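Local structure of tRNA threonylcarbamoyladenosine biosynthesis protein TsaE (Haemophilus influenzae, 1HTW) at residues Lys79-Phe84 / Ile109-Trp114; Ala33-Leu38 / Glu124-Val129; Ser13-Gly18 / Leu49-Leu54. The protein is required for forming the threonylcarbamoyl group on adenosine 37 of tRNAs that read codons beginning with adenine, and binds ATP and magnesium. One frame throughout, in Å; residues are numbered along the deposited sequence.

Contact 1: Lys79-Phe84 / Ile109-Trp114. With NA (sodium ion), chain F; MG (magnesium ion), chain D.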
loop_
_atom_site.group_PDB
_atom_site.type_symbol
_atom_site.label_atom_id
_atom_site.label_comp_id
_atom_site.label_asym_id
_atom_site.label_seq_id
_atom_site.Cartn_x
_atom_site.Cartn_y
_atom_site.Cartn_z
ATOM N N LYS A 79 12.527 -8.839 3.102
ATOM C CA LYS A 79 11.766 -8.153 2.033
ATOM C C LYS A 79 11.718 -6.665 2.301
ATOM O O LYS A 79 11.422 -6.299 3.459
ATOM C CB LYS A 79 10.322 -8.725 2.064
ATOM C CG LYS A 79 9.473 -8.129 0.913
ATOM C CD LYS A 79 9.959 -8.772 -0.423
ATOM C CE LYS A 79 9.068 -8.280 -1.560
ATOM N NZ LYS A 79 9.356 -9.028 -2.853
ATOM N N MET A 80 12.046 -5.830 1.364
ATOM C CA MET A 80 12.072 -4.373 1.595
ATOM C C MET A 80 10.686 -3.796 1.240
ATOM O O MET A 80 10.200 -3.956 0.131
ATOM C CB MET A 80 13.143 -3.720 0.742
ATOM C CG MET A 80 14.560 -4.292 0.953
ATOM S SD MET A 80 15.062 -4.361 2.831
ATOM C CE MET A 80 14.959 -2.527 3.195
ATOM N N ILE A 81 10.084 -3.078 2.186
ATOM C CA ILE A 81 8.735 -2.536 1.989
ATOM C C ILE A 81 8.791 -1.051 2.343
ATOM O O ILE A 81 9.348 -0.749 3.396
ATOM C CB ILE A 81 7.700 -3.286 2.807
ATOM C CG1 ILE A 81 7.705 -4.776 2.326
ATOM C CG2 ILE A 81 6.288 -2.704 2.534
ATOM C CD1 ILE A 81 7.087 -5.737 3.249
ATOM N N TYR A 82 8.273 -0.242 1.469
ATOM C CA TYR A 82 8.357 1.209 1.647
ATOM C C TYR A 82 6.947 1.815 1.819
ATOM O O TYR A 82 6.078 1.482 1.059
ATOM C CB TYR A 82 9.031 1.874 0.454
ATOM C CG TYR A 82 10.475 1.398 0.373
ATOM C CD1 TYR A 82 11.466 1.937 1.135
ATOM C CD2 TYR A 82 10.746 0.298 -0.458
ATOM C CE1 TYR A 82 12.774 1.447 1.058
ATOM C CE2 TYR A 82 12.042 -0.235 -0.470
ATOM C CZ TYR A 82 13.021 0.346 0.272
ATOM O OH TYR A 82 14.330 -0.140 0.150
ATOM N N HIS A 83 6.796 2.499 2.950
ATOM C CA HIS A 83 5.468 3.137 3.220
ATOM C C HIS A 83 5.679 4.615 2.951
ATOM O O HIS A 83 6.569 5.294 3.489
ATOM C CB HIS A 83 5.124 2.893 4.705
ATOM C CG HIS A 83 3.815 3.554 5.101
ATOM N ND1 HIS A 83 3.556 3.868 6.407
ATOM C CD2 HIS A 83 2.746 3.893 4.358
ATOM C CE1 HIS A 83 2.342 4.428 6.480
ATOM N NE2 HIS A 83 1.800 4.422 5.262
ATOM N N PHE A 84 4.851 5.141 2.038
ATOM C CA PHE A 84 4.932 6.575 1.696
ATOM C C PHE A 84 3.667 7.306 2.125
ATOM O O PHE A 84 2.591 6.737 2.006
ATOM C CB PHE A 84 5.024 6.723 0.169
ATOM C CG PHE A 84 6.340 6.276 -0.422
ATOM C CD1 PHE A 84 6.505 4.923 -0.726
ATOM C CD2 PHE A 84 7.277 7.205 -0.841
ATOM C CE1 PHE A 84 7.683 4.491 -1.326
ATOM C CE2 PHE A 84 8.469 6.759 -1.411
ATOM C CZ PHE A 84 8.650 5.423 -1.634
ATOM N N ILE A 109 8.054 -3.701 -2.130
ATOM C CA ILE A 109 6.573 -3.445 -2.189
ATOM C C ILE A 109 6.475 -1.963 -1.716
ATOM O O ILE A 109 7.113 -1.663 -0.714
ATOM C CB ILE A 109 5.849 -4.332 -1.183
ATOM C CG1 ILE A 109 5.788 -5.783 -1.756
ATOM C CG2 ILE A 109 4.387 -3.839 -1.070
ATOM C CD1 ILE A 109 5.474 -6.852 -0.818
ATOM N N CYS A 110 5.705 -1.150 -2.422
ATOM C CA CYS A 110 5.622 0.257 -2.013
ATOM C C CYS A 110 4.099 0.507 -1.714
ATOM O O CYS A 110 3.280 0.221 -2.588
ATOM C CB CYS A 110 6.057 1.191 -3.102
ATOM S SG CYS A 110 7.888 1.093 -3.441
ATOM N N LEU A 111 3.883 1.098 -0.558
ATOM C CA LEU A 111 2.439 1.352 -0.173
ATOM C C LEU A 111 2.337 2.869 0.005
ATOM O O LEU A 111 3.101 3.409 0.824
ATOM C CB LEU A 111 2.225 0.653 1.171
ATOM C CG LEU A 111 2.627 -0.847 1.240
ATOM C CD1 LEU A 111 2.498 -1.380 2.675
ATOM C CD2 LEU A 111 1.660 -1.692 0.344
ATOM N N ILE A 112 1.514 3.487 -0.812
ATOM C CA ILE A 112 1.565 4.915 -0.997
ATOM C C ILE A 112 0.252 5.611 -0.626
ATOM O O ILE A 112 -0.766 5.345 -1.245
ATOM C CB ILE A 112 1.920 5.221 -2.446
ATOM C CG1 ILE A 112 3.331 4.548 -2.722
ATOM C CG2 ILE A 112 2.002 6.703 -2.748
ATOM C CD1 ILE A 112 3.838 4.861 -4.102
ATOM N N GLU A 113 0.352 6.513 0.335
ATOM C CA GLU A 113 -0.787 7.389 0.694
ATOM C C GLU A 113 -0.572 8.719 0.035
ATOM O O GLU A 113 0.557 9.169 -0.205
ATOM C CB GLU A 113 -0.892 7.549 2.219
ATOM C CG GLU A 113 -1.241 6.262 2.941
ATOM C CD GLU A 113 -1.374 6.337 4.420
ATOM O OE1 GLU A 113 -2.128 7.239 4.910
ATOM O OE2 GLU A 113 -0.842 5.468 5.129
ATOM N N TRP A 114 -1.658 9.333 -0.499
ATOM C CA TRP A 114 -1.555 10.570 -1.236
ATOM C C TRP A 114 -0.713 10.477 -2.485
ATOM O O TRP A 114 0.069 11.359 -2.866
ATOM C CB TRP A 114 -0.997 11.685 -0.318
ATOM C CG TRP A 114 -2.042 12.234 0.596
ATOM C CD1 TRP A 114 -2.274 11.896 1.903
ATOM C CD2 TRP A 114 -3.008 13.247 0.273
ATOM N NE1 TRP A 114 -3.322 12.620 2.396
ATOM C CE2 TRP A 114 -3.782 13.459 1.419
ATOM C CE3 TRP A 114 -3.287 13.971 -0.889
ATOM C CZ2 TRP A 114 -4.833 14.381 1.454
ATOM C CZ3 TRP A 114 -4.326 14.901 -0.847
ATOM C CH2 TRP A 114 -5.083 15.088 0.317
HETATM NA NA NA F . -2.528 7.004 -2.666
HETATM MG MG MG D . -2.515 7.686 7.000
HETATM O O HOH W 1 -3.496 9.490 6.444
HETATM O O HOH W 2 -2.623 8.273 9.109
HETATM O O HOH W 3 -0.550 8.831 7.016
#

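Contact 2: Ala33-Leu38 / Glu124-Val129. With NA (sodium ion), chain F.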
loop_
_atom_site.group_PDB
_atom_site.type_symbol
_atom_site.label_atom_id
_atom_site.label_comp_id
_atom_site.label_asym_id
_atom_site.label_seq_id
_atom_site.Cartn_x
_atom_site.Cartn_y
_atom_site.Cartn_z
ATOM N N ALA A 33 9.041 -3.870 -8.534
ATOM C CA ALA A 33 8.467 -3.331 -7.226
ATOM C C ALA A 33 6.942 -3.289 -7.406
ATOM O O ALA A 33 6.473 -2.885 -8.480
ATOM C CB ALA A 33 9.032 -1.970 -7.020
ATOM N N ILE A 34 6.222 -3.682 -6.371
ATOM C CA ILE A 34 4.730 -3.658 -6.502
ATOM C C ILE A 34 4.230 -2.293 -6.001
ATOM O O ILE A 34 4.574 -1.939 -4.875
ATOM C CB ILE A 34 4.149 -4.805 -5.725
ATOM C CG1 ILE A 34 4.758 -6.165 -6.170
ATOM C CG2 ILE A 34 2.630 -4.880 -5.792
ATOM C CD1 ILE A 34 4.112 -7.363 -5.515
ATOM N N MET A 35 3.531 -1.583 -6.842
ATOM C CA MET A 35 3.040 -0.234 -6.460
ATOM C C MET A 35 1.582 -0.366 -6.008
ATOM O O MET A 35 0.695 -0.754 -6.749
ATOM C CB MET A 35 3.181 0.724 -7.622
ATOM C CG MET A 35 4.633 0.671 -8.220
ATOM S SD MET A 35 5.845 1.560 -6.969
ATOM C CE MET A 35 5.099 3.239 -6.898
ATOM N N VAL A 36 1.360 0.039 -4.744
ATOM C CA VAL A 36 -0.008 -0.022 -4.191
ATOM C C VAL A 36 -0.370 1.422 -3.796
ATOM O O VAL A 36 0.247 1.949 -2.874
ATOM C CB VAL A 36 -0.042 -0.899 -2.961
ATOM C CG1 VAL A 36 -1.518 -1.104 -2.494
ATOM C CG2 VAL A 36 0.441 -2.360 -3.300
ATOM N N TYR A 37 -1.433 1.952 -4.410
ATOM C CA TYR A 37 -1.881 3.296 -4.020
ATOM C C TYR A 37 -3.056 3.134 -3.061
ATOM O O TYR A 37 -4.028 2.483 -3.411
ATOM C CB TYR A 37 -2.405 4.026 -5.254
ATOM C CG TYR A 37 -1.372 4.512 -6.252
ATOM C CD1 TYR A 37 -0.035 4.128 -6.218
ATOM C CD2 TYR A 37 -1.802 5.343 -7.269
ATOM C CE1 TYR A 37 0.854 4.594 -7.198
ATOM C CE2 TYR A 37 -0.932 5.817 -8.234
ATOM C CZ TYR A 37 0.383 5.433 -8.181
ATOM O OH TYR A 37 1.235 5.929 -9.168
ATOM N N LEU A 38 -2.913 3.692 -1.837
ATOM C CA LEU A 38 -3.922 3.594 -0.809
ATOM C C LEU A 38 -4.702 4.929 -0.767
ATOM O O LEU A 38 -4.126 5.982 -0.571
ATOM C CB LEU A 38 -3.293 3.379 0.585
ATOM C CG LEU A 38 -2.412 2.135 0.736
ATOM C CD1 LEU A 38 -1.711 2.140 2.083
ATOM C CD2 LEU A 38 -3.239 0.898 0.490
ATOM N N GLU A 124 3.398 4.016 -12.060
ATOM C CA GLU A 124 1.963 3.795 -12.089
ATOM C C GLU A 124 1.617 2.670 -11.104
ATOM O O GLU A 124 2.463 1.824 -10.841
ATOM C CB GLU A 124 1.479 3.405 -13.480
ATOM C CG GLU A 124 -0.025 3.216 -13.586
ATOM C CD GLU A 124 -0.418 2.136 -14.575
ATOM O OE1 GLU A 124 0.346 1.900 -15.537
ATOM O OE2 GLU A 124 -1.478 1.509 -14.366
ATOM N N ALA A 125 0.399 2.734 -10.560
ATOM C CA ALA A 125 -0.004 1.725 -9.591
ATOM C C ALA A 125 -0.303 0.372 -10.250
ATOM O O ALA A 125 -0.878 0.342 -11.320
ATOM C CB ALA A 125 -1.286 2.147 -8.869
ATOM N N ASP A 126 -0.023 -0.686 -9.494
ATOM C CA ASP A 126 -0.457 -2.011 -9.950
ATOM C C ASP A 126 -1.899 -2.211 -9.451
ATOM O O ASP A 126 -2.704 -2.859 -10.092
ATOM C CB ASP A 126 0.441 -3.117 -9.403
ATOM C CG ASP A 126 1.794 -3.080 -10.101
ATOM O OD1 ASP A 126 1.854 -3.478 -11.311
ATOM O OD2 ASP A 126 2.795 -2.619 -9.518
ATOM N N ILE A 127 -2.151 -1.642 -8.261
ATOM C CA ILE A 127 -3.508 -1.853 -7.676
ATOM C C ILE A 127 -3.856 -0.581 -6.861
ATOM O O ILE A 127 -2.962 0.030 -6.295
ATOM C CB ILE A 127 -3.507 -3.084 -6.798
ATOM C CG1 ILE A 127 -4.898 -3.476 -6.268
ATOM C CG2 ILE A 127 -2.547 -2.941 -5.629
ATOM C CD1 ILE A 127 -5.022 -5.007 -6.149
ATOM N N LEU A 128 -5.096 -0.171 -7.020
ATOM C CA LEU A 128 -5.625 0.940 -6.199
ATOM C C LEU A 128 -6.425 0.301 -5.081
ATOM O O LEU A 128 -7.215 -0.602 -5.320
ATOM C CB LEU A 128 -6.598 1.830 -6.986
ATOM C CG LEU A 128 -6.153 2.344 -8.322
ATOM C CD1 LEU A 128 -7.231 3.259 -8.939
ATOM C CD2 LEU A 128 -4.849 3.121 -8.185
ATOM N N VAL A 129 -6.285 0.850 -3.853
ATOM C CA VAL A 129 -7.135 0.334 -2.770
ATOM C C VAL A 129 -7.997 1.527 -2.322
ATOM O O VAL A 129 -7.440 2.466 -1.736
ATOM C CB VAL A 129 -6.241 -0.071 -1.562
ATOM C CG1 VAL A 129 -7.111 -0.570 -0.430
ATOM C CG2 VAL A 129 -5.294 -1.202 -1.975
HETATM NA NA NA F . -2.528 7.004 -2.666
#

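Contact 3: Ser13-Gly18 / Leu49-Leu54. With ADP (adenosine-5'-diphosphate), chain H.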
loop_
_atom_site.group_PDB
_atom_site.type_symbol
_atom_site.label_atom_id
_atom_site.label_comp_id
_atom_site.label_asym_id
_atom_site.label_seq_id
_atom_site.Cartn_x
_atom_site.Cartn_y
_atom_site.Cartn_z
ATOM N N SER A 13 -10.936 -6.700 11.557
ATOM C CA SER A 13 -11.096 -7.187 10.186
ATOM C C SER A 13 -10.192 -6.415 9.231
ATOM O O SER A 13 -9.775 -7.021 8.217
ATOM C CB SER A 13 -12.583 -6.960 9.776
ATOM O OG SER A 13 -13.362 -7.902 10.553
ATOM N N MET A 14 -9.887 -5.171 9.455
ATOM C CA MET A 14 -9.032 -4.413 8.562
ATOM C C MET A 14 -7.590 -5.027 8.660
ATOM O O MET A 14 -6.918 -5.102 7.652
ATOM C CB MET A 14 -8.899 -2.944 8.941
ATOM C CG MET A 14 -8.111 -2.104 7.994
ATOM S SD MET A 14 -8.775 -2.006 6.194
ATOM C CE MET A 14 -9.559 -0.296 6.222
ATOM N N LEU A 15 -7.257 -5.311 9.925
ATOM C CA LEU A 15 -5.889 -5.899 10.121
ATOM C C LEU A 15 -5.779 -7.285 9.515
ATOM O O LEU A 15 -4.730 -7.497 8.805
ATOM C CB LEU A 15 -5.635 -5.904 11.622
ATOM C CG LEU A 15 -5.600 -4.558 12.327
ATOM C CD1 LEU A 15 -5.525 -4.770 13.849
ATOM C CD2 LEU A 15 -4.545 -3.621 11.806
ATOM N N ARG A 16 -6.740 -8.139 9.602
ATOM C CA ARG A 16 -6.772 -9.454 8.987
ATOM C C ARG A 16 -6.738 -9.321 7.473
ATOM O O ARG A 16 -6.036 -10.100 6.786
ATOM C CB ARG A 16 -8.034 -10.210 9.415
ATOM C CG ARG A 16 -8.177 -11.598 8.768
ATOM C CD ARG A 16 -9.430 -12.291 9.314
ATOM N NE ARG A 16 -9.797 -13.463 8.546
ATOM C CZ ARG A 16 -10.975 -13.715 7.977
ATOM N NH1 ARG A 16 -11.966 -12.838 8.039
ATOM N NH2 ARG A 16 -11.158 -14.866 7.343
ATOM N N PHE A 17 -7.472 -8.346 6.915
ATOM C CA PHE A 17 -7.424 -8.165 5.475
ATOM C C PHE A 17 -6.063 -7.656 5.018
ATOM O O PHE A 17 -5.503 -8.183 4.058
ATOM C CB PHE A 17 -8.508 -7.113 5.028
ATOM C CG PHE A 17 -8.482 -6.954 3.518
ATOM C CD1 PHE A 17 -9.261 -7.824 2.743
ATOM C CD2 PHE A 17 -7.726 -5.983 2.927
ATOM C CE1 PHE A 17 -9.218 -7.668 1.345
ATOM C CE2 PHE A 17 -7.649 -5.866 1.554
ATOM C CZ PHE A 17 -8.436 -6.717 0.769
ATOM N N GLY A 18 -5.428 -6.772 5.822
ATOM C CA GLY A 18 -4.070 -6.347 5.446
ATOM C C GLY A 18 -3.103 -7.560 5.452
ATOM O O GLY A 18 -2.271 -7.661 4.539
ATOM N N LEU A 49 -4.567 0.030 7.621
ATOM C CA LEU A 49 -4.417 -1.145 6.694
ATOM C C LEU A 49 -2.889 -1.408 6.464
ATOM O O LEU A 49 -2.601 -2.603 6.573
ATOM C CB LEU A 49 -5.001 -0.739 5.317
ATOM C CG LEU A 49 -4.746 -1.775 4.204
ATOM C CD1 LEU A 49 -5.168 -3.168 4.614
ATOM C CD2 LEU A 49 -5.458 -1.354 2.905
ATOM N N THR A 50 -2.173 -0.373 6.290
ATOM C CA THR A 50 -0.679 -0.539 6.153
ATOM C C THR A 50 -0.131 -1.244 7.382
ATOM O O THR A 50 0.718 -2.142 7.285
ATOM C CB THR A 50 -0.057 0.835 6.055
ATOM O OG1 THR A 50 -0.474 1.445 4.811
ATOM C CG2 THR A 50 1.500 0.713 5.961
ATOM N N ARG A 51 -0.575 -0.840 8.558
ATOM C CA ARG A 51 -0.138 -1.539 9.786
ATOM C C ARG A 51 -0.484 -2.988 9.808
ATOM O O ARG A 51 0.333 -3.890 10.138
ATOM C CB ARG A 51 -0.612 -0.753 11.017
ATOM C CG ARG A 51 -0.419 -1.440 12.354
ATOM C CD ARG A 51 -0.964 -0.499 13.492
ATOM N NE ARG A 51 -2.249 -0.852 14.011
ATOM C CZ ARG A 51 -2.739 -1.818 14.704
ATOM N NH1 ARG A 51 -2.056 -2.912 15.083
ATOM N NH2 ARG A 51 -4.058 -1.820 15.002
ATOM N N GLY A 52 -1.701 -3.375 9.425
ATOM C CA GLY A 52 -2.105 -4.778 9.380
ATOM C C GLY A 52 -1.162 -5.514 8.305
ATOM O O GLY A 52 -0.915 -6.673 8.578
ATOM N N MET A 53 -0.896 -4.851 7.250
ATOM C CA MET A 53 -0.028 -5.518 6.186
ATOM C C MET A 53 1.366 -5.760 6.785
ATOM O O MET A 53 1.806 -6.921 6.782
ATOM C CB MET A 53 0.051 -4.668 4.973
ATOM C CG MET A 53 -1.253 -4.413 4.146
ATOM S SD MET A 53 -1.146 -3.304 2.697
ATOM C CE MET A 53 -0.125 -4.458 1.455
ATOM N N LEU A 54 1.937 -4.733 7.383
ATOM C CA LEU A 54 3.386 -4.922 7.833
ATOM C C LEU A 54 3.483 -5.774 9.052
ATOM O O LEU A 54 4.358 -6.669 9.194
ATOM C CB LEU A 54 3.965 -3.533 8.081
ATOM C CG LEU A 54 4.083 -2.555 6.933
ATOM C CD1 LEU A 54 4.501 -1.161 7.408
ATOM C CD2 LEU A 54 5.170 -3.035 5.955
HETATM P PB ADP H . -5.805 7.304 7.285
HETATM O O1B ADP H . -4.340 6.883 7.125
HETATM O O2B ADP H . -6.625 6.975 6.110
HETATM O O3B ADP H . -5.807 8.860 7.607
HETATM P PA ADP H . -5.735 6.001 9.874
HETATM O O1A ADP H . -4.613 6.809 10.442
HETATM O O2A ADP H . -5.455 4.562 9.683
HETATM O O3A ADP H . -6.343 6.670 8.576
HETATM O "O5'" ADP H . -6.952 6.136 10.910
HETATM C "C5'" ADP H . -8.034 5.246 10.998
HETATM C "C4'" ADP H . -8.729 5.497 12.364
HETATM O "O4'" ADP H . -10.009 4.870 12.352
HETATM C "C3'" ADP H . -7.953 4.940 13.536
HETATM O "O3'" ADP H . -8.006 5.865 14.669
HETATM C "C2'" ADP H . -8.653 3.612 13.744
HETATM O "O2'" ADP H . -8.481 3.049 15.030
HETATM C "C1'" ADP H . -10.114 3.927 13.353
HETATM N N9 ADP H . -10.836 2.778 12.866
HETATM C C8 ADP H . -12.062 2.351 13.290
HETATM N N7 ADP H . -12.591 1.356 12.666
HETATM C C5 ADP H . -11.668 1.069 11.760
HETATM C C6 ADP H . -11.751 0.115 10.775
HETATM N N6 ADP H . -12.785 -0.686 10.560
HETATM N N1 ADP H . -10.710 0.117 9.895
HETATM C C2 ADP H . -9.695 0.985 10.041
HETATM N N3 ADP H . -9.546 1.981 10.938
HETATM C C4 ADP H . -10.592 1.914 11.798
#

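Contact 1: Lys79-Phe84 / Ile109-Trp114
H83 reaches across to E113 because its CG stands opposite the backbone N (chi1 178°), which swings the imidazole toward the neighbouring strand. E113 runs straight beyond CG (chi2 -179°) and brings its carboxylate to the ring. H83 NE2 donates to E113 OE2 at 2.8 Å. The oxygen lies in the plane of the imidazole, but the donor meets OE2 on its anti side, 32° out of the carboxylate plane. The other oxygen, E113 OE1, binds the magnesium ion at 2.2 Å. T47 OG1, an ADP beta-phosphate oxygen and three waters complete its shell. H83 is a second-shell residue; with the metal bond, its hydrogen bond is consistent with limiting carboxylate rotation. Strands 79-85 and 109-113 are parallel neighbours in the central sheet of this P-loop NTPase fold. E113 ends its strand, a place consistent with the Walker B acid. Five backbone bonds join the strands, from I109 N on M80 O to E113 N on F84 O. I81 and L111 meet on the face covered by helix 46-56, with I81 CG2 4.0 Å from L111 CD1. On the face of Y82 and F84, C110 SG makes oblique sulfur-aromatic contacts with both rings. It comes 4.0 Å from F84 CE1. F84 CD1 lies 3.8 Å from I112 CG1, the two side chains running side by side. I112 O binds the sodium ion at 2.8 Å.

Contact 2: Ala33-Leu38 / Glu124-Val129
A125 sets its methyl group squarely over the ring of Y37. Its CB stands 3.4 Å from the Y37 ring centroid, almost on the ring normal, in a CH-pi contact. Y37 CG lies opposite the carbonyl carbon, and a chi2 of 12° turns the ring so that one face meets this methyl. L128 CD2 approaches the same ring obliquely. The second close group is polar. D126 OD2 uses its anti lone pair to take the N-H of M35, and the bond is nearly straight (176°) at 3.0 Å. The carboxylate thus fills a place that a backbone carbonyl would take in a regular strand pair. M35 O in turn accepts D126 N at 2.8 Å and, more weakly, I127 N. From here the ladder is regular: Y37 N bonds to I127 O, and V129 N bonds to Y37 O at 2.8 Å. On the face of V36 and L38, V36 CG1 lies 3.8 Å from both I127 CG2 and V129 CG2. L38 CD2 rests on V129 CB at the same distance. L38 O binds the sodium ion at 2.8 Å.

Outside the pair, D126 OD1 has a salt bridge to K32 and a hydrogen bond to T146, and Y37 OH bonds to P123 O. F21 of helix 11-28 packs on V36, I127 and V129, while I152 and I153 of helix 147-155 cover I127. Strand 34-39 leads into the Walker A loop and helix 46-56, the strand-loop-helix unit of P-loop NTPases, and strand 127-134 is its parallel neighbour in the sheet.

Contact 3: Ser13-Gly18 / Leu49-Leu54
G18 and G52 let the two helices come close together. The segment axes approach to 7.1 Å and cross at -51°. Glycine at both positions allows the backbones to pack directly. The CA atoms of L15 and G52 are 4.0 Å apart, and L49 CD1 lies 3.5 Å from G18 CA.

One weak polar contact is a CA-H...O from M53 CA to G18 O at 3.5 Å. M53 CG packs against the same oxygen.

Apolar packing centres on L49. With CG opposite the backbone N (chi1 172°) and a bend at chi2, CD1 is turned to G18. The same methyl meets the edge of the F17 ring. M14 crosses L49 at about a right angle, with SD 4.1 Å from L49 CB. M14 also touches the nucleotide: its CB lies 3.7 Å from ADP N1, so this side chain joins the adenine pocket to the helix interface.

L15 meets the flat end of R51. L15 CD2 sits above one face of the guanidinium, away from its centre, and L15 CD1 is 3.5 Å from R51 NH2. The charged end has its polar partners elsewhere, with a salt bridge to E11 and a hydrogen bond to Q55.

Between the two segments the joint is close van der Waals fit. Just before segment 13-18, the R51-E11 salt bridge adds a charged link between the same helices. E11 OE2 takes R51, while E11 OE1 is hydrogen-bonded to ADP. R51 is thus a second-shell partner of an ATP-binding glutamate and may help orient it, while M14 lines the adenine side.

Contacts 1 and 2 lie in the central sheet and share it through strands 109-113 and 34-39, which sit side by side. I112 O probably bonds to L38 N, and carbonyls from both contacts hold the sodium ion. Contact 3 lies farther from the chain centre, though most of its residues are buried. Its helix 46-56 packs on the sheet: M53 and T50 touch L111 of contact 1, and L49 touches V129 of contact 2. The chemistry follows the place. The strand pairs rely on backbone ladders, with carboxylates bonding at their ends, whereas the helix pair relies mainly on glycines and apolar packing, with a salt bridge at its edge. Contact 1 reaches the magnesium ion, and contact 3 the adenine.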